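Local coordinates for protein D-mandelate dehydrogenase (Rhodotorula graminis, PDB 2W2K) that probably catalyses the NAD(P)-dependent interconversion of D-mandelate and its 2-keto acid, at residues A89-L94 / V104-S109; R162-G167 / R220-S225. All blocks are in the same frame, centred on the assembly; numbering follows the deposited sequence.

Contact 1 (A89-L94 / V104-S109); sequences AGFDWL and VAFANS
Ala-89 meets Asn-108 at the start of this contact, a worked example of how a loop is laid against a strand by side chains alone. The methyl CB of Ala-89 lies 3.7 Å from ND2 of Asn-108, a plain van der Waals touch beside the amide, whose OD1 accepts from the backbone N of Arg-110. This end of the loop borders the cofactor site: the side chain of Ala-89 is about 8 Å from that of Ile-174, which binds NAD(+) in another structure of this protein. Gly-90, whose O accepts from NH1 of Arg-257, leads to Phe-91. Its CG stands anti to the carbonyl carbon (chi1 -55°), which sends the ring across to the strand. There CE2 of Phe-91 comes within 3.3 Å of CZ of Phe-106. Each ring offers its rim to the other, with planes 84° apart and centroids 5.8 Å apart, so neither lies over the other's face. CE2 of Phe-91 also touches CB of Asn-108 at 3.9 Å. A type I beta turn from Phe-91 to Leu-94 then reverses the chain, and within it Trp-93 lays CZ2 of its indole over one face of the Phe-91 ring. Leu-94 returns to the same phenylalanine of the strand: its CD2 sits 3.7 Å from the centroid of the Phe-106 ring, only 11° off the ring normal, a CH-pi contact over the face. Strand 105-107 is the last of the five-stranded parallel sheet on which this domain is built. It pairs with strand 83-86, whose Phe-84 meets Phe-106 edge-to-face, and the backbone of Phe-106 also bonds to Ala-338 in the C-terminal tail. Leu-96 and Leu-99 of helix 96-101 pack on Phe-106, while helix 310-330 receives Ala-105 and Ala-107.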
loop_
_atom_site.group_PDB
_atom_site.type_symbol
_atom_site.label_atom_id
_atom_site.label_comp_id
_atom_site.label_asym_id
_atom_site.label_seq_id
_atom_site.Cartn_x
_atom_site.Cartn_y
_atom_site.Cartn_z
ATOM N N ALA B 89 -1.383 19.533 -13.476
ATOM C CA ALA B 89 -2.375 19.529 -14.578
ATOM C C ALA B 89 -3.790 19.659 -14.039
ATOM O O ALA B 89 -4.059 19.265 -12.910
ATOM C CB ALA B 89 -2.231 18.280 -15.432
ATOM N N GLY B 90 -4.694 20.200 -14.851
ATOM C CA GLY B 90 -6.096 20.381 -14.439
ATOM C C GLY B 90 -6.228 21.543 -13.474
ATOM O O GLY B 90 -6.122 21.364 -12.262
ATOM N N PHE B 91 -6.463 22.737 -14.023
ATOM C CA PHE B 91 -6.365 23.987 -13.269
ATOM C C PHE B 91 -7.668 24.752 -13.186
ATOM O O PHE B 91 -8.030 25.483 -14.128
ATOM C CB PHE B 91 -5.331 24.904 -13.902
ATOM C CG PHE B 91 -3.985 24.286 -14.067
ATOM C CD1 PHE B 91 -3.471 23.406 -13.114
ATOM C CD2 PHE B 91 -3.211 24.608 -15.165
ATOM C CE1 PHE B 91 -2.202 22.869 -13.274
ATOM C CE2 PHE B 91 -1.944 24.060 -15.334
ATOM C CZ PHE B 91 -1.437 23.200 -14.395
ATOM N N ASP B 92 -8.338 24.630 -12.046
ATOM C CA ASP B 92 -9.576 25.355 -11.799
ATOM C C ASP B 92 -9.378 26.883 -11.751
ATOM O O ASP B 92 -10.351 27.622 -11.815
ATOM C CB ASP B 92 -10.219 24.872 -10.493
ATOM N N TRP B 93 -8.131 27.339 -11.612
ATOM C CA TRP B 93 -7.826 28.777 -11.435
ATOM C C TRP B 93 -7.637 29.591 -12.743
ATOM O O TRP B 93 -7.515 30.816 -12.687
ATOM C CB TRP B 93 -6.584 28.952 -10.539
ATOM C CG TRP B 93 -5.386 28.127 -10.952
ATOM C CD1 TRP B 93 -5.044 26.879 -10.472
ATOM C CD2 TRP B 93 -4.364 28.480 -11.900
ATOM N NE1 TRP B 93 -3.896 26.438 -11.065
ATOM C CE2 TRP B 93 -3.448 27.391 -11.948
ATOM C CE3 TRP B 93 -4.124 29.608 -12.709
ATOM C CZ2 TRP B 93 -2.315 27.386 -12.786
ATOM C CZ3 TRP B 93 -2.971 29.610 -13.546
ATOM C CH2 TRP B 93 -2.091 28.501 -13.577
ATOM N N LEU B 94 -7.645 28.920 -13.901
ATOM C CA LEU B 94 -7.321 29.570 -15.191
ATOM C C LEU B 94 -8.478 29.596 -16.207
ATOM O O LEU B 94 -9.069 28.546 -16.501
ATOM C CB LEU B 94 -6.104 28.894 -15.841
ATOM C CG LEU B 94 -5.604 29.394 -17.220
ATOM C CD1 LEU B 94 -4.963 30.757 -17.102
ATOM C CD2 LEU B 94 -4.602 28.400 -17.826
ATOM N N VAL B 104 -1.981 33.701 -26.770
ATOM C CA VAL B 104 -1.017 33.145 -25.808
ATOM C C VAL B 104 -1.157 31.612 -25.719
ATOM O O VAL B 104 -2.235 31.113 -25.413
ATOM C CB VAL B 104 -1.175 33.761 -24.375
ATOM C CG1 VAL B 104 -0.094 33.185 -23.396
ATOM C CG2 VAL B 104 -1.139 35.310 -24.418
ATOM N N ALA B 105 -0.055 30.894 -25.972
ATOM C CA ALA B 105 0.010 29.431 -25.896
ATOM C C ALA B 105 0.176 28.993 -24.441
ATOM O O ALA B 105 0.902 29.638 -23.683
ATOM C CB ALA B 105 1.210 28.909 -26.739
ATOM N N PHE B 106 -0.484 27.899 -24.055
ATOM C CA PHE B 106 -0.358 27.352 -22.685
ATOM C C PHE B 106 0.205 25.909 -22.697
ATOM O O PHE B 106 -0.090 25.114 -23.599
ATOM C CB PHE B 106 -1.716 27.410 -21.947
ATOM C CG PHE B 106 -1.652 27.024 -20.465
ATOM C CD1 PHE B 106 -1.042 27.873 -19.523
ATOM C CD2 PHE B 106 -2.247 25.833 -20.012
ATOM C CE1 PHE B 106 -0.982 27.524 -18.145
ATOM C CE2 PHE B 106 -2.197 25.475 -18.645
ATOM C CZ PHE B 106 -1.550 26.331 -17.709
ATOM N N ALA B 107 1.016 25.597 -21.694
ATOM C CA ALA B 107 1.466 24.233 -21.408
ATOM C C ALA B 107 1.296 23.929 -19.921
ATOM O O ALA B 107 1.694 24.740 -19.057
ATOM C CB ALA B 107 2.940 24.066 -21.796
ATOM N N ASN B 108 0.701 22.770 -19.619
ATOM C CA ASN B 108 0.797 22.203 -18.265
ATOM C C ASN B 108 2.033 21.269 -18.180
ATOM O O ASN B 108 2.938 21.357 -19.020
ATOM C CB ASN B 108 -0.506 21.492 -17.857
ATOM C CG ASN B 108 -0.889 20.340 -18.804
ATOM O OD1 ASN B 108 -0.069 19.831 -19.558
ATOM N ND2 ASN B 108 -2.162 19.901 -18.721
ATOM N N SER B 109 2.081 20.415 -17.160
ATOM C CA SER B 109 3.169 19.452 -16.984
ATOM C C SER B 109 2.572 18.027 -16.946
ATOM O O SER B 109 2.963 17.201 -16.122
ATOM C CB SER B 109 4.013 19.799 -15.720
ATOM O OG SER B 109 4.594 21.115 -15.826
#

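Contact 2 (R162-G167 / R220-S225); sequences RGHVLG and RSDCVS
With CG anti to its carbonyl carbon (chi1 -64°), Asp-222 swings its carboxylate back to the chain entering the neighbouring strand, where OD2 accepts the N-H of Val-165 at 2.9 Å. The bond is almost straight, 176° at the hydrogen, and uses the anti lone pair of OD2. His-164, turned the same way about chi1, presents its ring edge to that carboxylate, the two planes nearly perpendicular; CB of His-164 is 3.4 Å from OD2 of Asp-222. One residue on, the carbonyl O of Val-165 is gripped twice, by N of Cys-223 at 3.2 Å and by N of Asp-222 at 3.0 Å. Strands 165-169 and 223-226 are adjacent in the parallel sheet of the Rossmann-type NAD-binding domain, and beyond Val-165 their pairing is regular: Gly-167 N donates to Cys-223 O, and Ser-225 N to Gly-167 O. The CA atoms of Gly-167 and Val-224 are 4.6 Å apart, the closest of the paired positions. CA of Gly-167 also lies 3.2 Å from OG of Ser-221, a hydroxyl bonded to Leu-217 O. Leu-166 and Cys-223 lie on the face packed by helix 114-130, where CD1 of Leu-166 reaches to 4.1 Å from CB of Ser-225.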
loop_
_atom_site.group_PDB
_atom_site.type_symbol
_atom_site.label_atom_id
_atom_site.label_comp_id
_atom_site.label_asym_id
_atom_site.label_seq_id
_atom_site.Cartn_x
_atom_site.Cartn_y
_atom_site.Cartn_z
ATOM N N ARG B 162 -6.378 -10.185 -4.576
ATOM C CA ARG B 162 -6.209 -11.260 -5.574
ATOM C C ARG B 162 -7.552 -11.910 -5.941
ATOM O O ARG B 162 -8.295 -12.345 -5.056
ATOM C CB ARG B 162 -5.221 -12.342 -5.070
ATOM C CG ARG B 162 -4.889 -13.423 -6.122
ATOM C CD ARG B 162 -3.784 -14.344 -5.594
ATOM N NE ARG B 162 -3.597 -15.517 -6.441
ATOM N N GLY B 163 -7.832 -11.968 -7.249
ATOM C CA GLY B 163 -9.017 -12.659 -7.813
ATOM C C GLY B 163 -10.314 -11.860 -7.760
ATOM O O GLY B 163 -11.340 -12.302 -8.307
ATOM N N HIS B 164 -10.279 -10.684 -7.123
ATOM C CA HIS B 164 -11.440 -9.773 -7.078
ATOM C C HIS B 164 -11.383 -8.778 -8.240
ATOM O O HIS B 164 -10.322 -8.583 -8.845
ATOM C CB HIS B 164 -11.525 -9.017 -5.742
ATOM C CG HIS B 164 -11.790 -9.905 -4.555
ATOM N ND1 HIS B 164 -10.779 -10.515 -3.840
ATOM C CD2 HIS B 164 -12.947 -10.253 -3.941
ATOM C CE1 HIS B 164 -11.304 -11.222 -2.853
ATOM N NE2 HIS B 164 -12.619 -11.091 -2.901
ATOM N N VAL B 165 -12.511 -8.128 -8.523
ATOM C CA VAL B 165 -12.617 -7.218 -9.682
ATOM C C VAL B 165 -12.341 -5.754 -9.294
ATOM O O VAL B 165 -12.984 -5.201 -8.391
ATOM C CB VAL B 165 -14.038 -7.320 -10.326
ATOM C CG1 VAL B 165 -14.261 -6.235 -11.458
ATOM C CG2 VAL B 165 -14.300 -8.743 -10.852
ATOM N N LEU B 166 -11.379 -5.145 -9.974
ATOM C CA LEU B 166 -11.192 -3.683 -9.965
ATOM C C LEU B 166 -12.068 -3.057 -11.060
ATOM O O LEU B 166 -11.924 -3.392 -12.250
ATOM C CB LEU B 166 -9.721 -3.322 -10.215
ATOM C CG LEU B 166 -9.319 -1.847 -10.145
ATOM C CD1 LEU B 166 -9.503 -1.349 -8.680
ATOM C CD2 LEU B 166 -7.876 -1.631 -10.659
ATOM N N GLY B 167 -12.971 -2.155 -10.675
ATOM C CA GLY B 167 -13.764 -1.408 -11.678
ATOM C C GLY B 167 -13.220 -0.003 -11.919
ATOM O O GLY B 167 -13.343 0.892 -11.044
ATOM N N ARG B 220 -20.519 -4.723 -11.297
ATOM C CA ARG B 220 -19.497 -5.783 -11.545
ATOM C C ARG B 220 -18.322 -5.742 -10.539
ATOM O O ARG B 220 -17.547 -6.712 -10.437
ATOM C CB ARG B 220 -18.947 -5.704 -12.986
ATOM C CG ARG B 220 -19.977 -5.981 -14.146
ATOM C CD ARG B 220 -20.349 -7.473 -14.306
ATOM N NE ARG B 220 -19.186 -8.270 -14.703
ATOM C CZ ARG B 220 -18.704 -8.344 -15.947
ATOM N NH1 ARG B 220 -19.298 -7.708 -16.967
ATOM N NH2 ARG B 220 -17.621 -9.076 -16.179
ATOM N N SER B 221 -18.191 -4.638 -9.805
ATOM C CA SER B 221 -16.934 -4.335 -9.063
ATOM C C SER B 221 -16.885 -4.796 -7.593
ATOM O O SER B 221 -17.892 -4.739 -6.888
ATOM C CB SER B 221 -16.639 -2.820 -9.125
ATOM O OG SER B 221 -16.616 -2.353 -10.473
ATOM N N ASP B 222 -15.701 -5.220 -7.145
ATOM C CA ASP B 222 -15.415 -5.406 -5.712
ATOM C C ASP B 222 -14.771 -4.144 -5.109
ATOM O O ASP B 222 -15.041 -3.786 -3.944
ATOM C CB ASP B 222 -14.532 -6.647 -5.488
ATOM C CG ASP B 222 -15.243 -7.956 -5.897
ATOM O OD1 ASP B 222 -16.283 -8.286 -5.276
ATOM O OD2 ASP B 222 -14.756 -8.639 -6.826
ATOM N N CYS B 223 -13.938 -3.467 -5.907
ATOM C CA CYS B 223 -13.441 -2.120 -5.560
ATOM C C CYS B 223 -13.485 -1.219 -6.811
ATOM O O CYS B 223 -12.944 -1.590 -7.866
ATOM C CB CYS B 223 -11.995 -2.203 -5.031
ATOM S SG CYS B 223 -11.293 -0.612 -4.378
ATOM N N VAL B 224 -14.102 -0.043 -6.688
ATOM C CA VAL B 224 -14.109 0.970 -7.778
ATOM C C VAL B 224 -12.910 1.946 -7.644
ATOM O O VAL B 224 -12.612 2.397 -6.526
ATOM C CB VAL B 224 -15.466 1.743 -7.813
ATOM C CG1 VAL B 224 -15.422 2.964 -8.765
ATOM C CG2 VAL B 224 -16.629 0.805 -8.222
ATOM N N SER B 225 -12.229 2.256 -8.765
ATOM C CA SER B 225 -11.153 3.281 -8.778
ATOM C C SER B 225 -11.558 4.459 -9.666
ATOM O O SER B 225 -11.724 4.292 -10.894
ATOM C CB SER B 225 -9.805 2.706 -9.264
ATOM O OG SER B 225 -8.799 3.719 -9.409
#

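From the N terminus the chain first builds most of the five-stranded sheet, and contact 1 closes a short local loop: the segment after strand 83-86 meets strand 105-107 once helix 96-101 has been made. Only later does contact 2 open, so the two are in series, neither nested nor crossed. Between them run helices 114-130, 132-139 and 144-154. Contact 2 spans a much longer excursion, through helix 173-185 and strands 189-193 and 209-210, before 220-225 returns beside 162-167 in the seven-stranded sheet. The centres of contact 1 and contact 2 are 33 Å apart, on opposite sides of the chain's centre. Contact 1 fastens a loop to the last strand of one sheet; contact 2 joins two interior strands of the other.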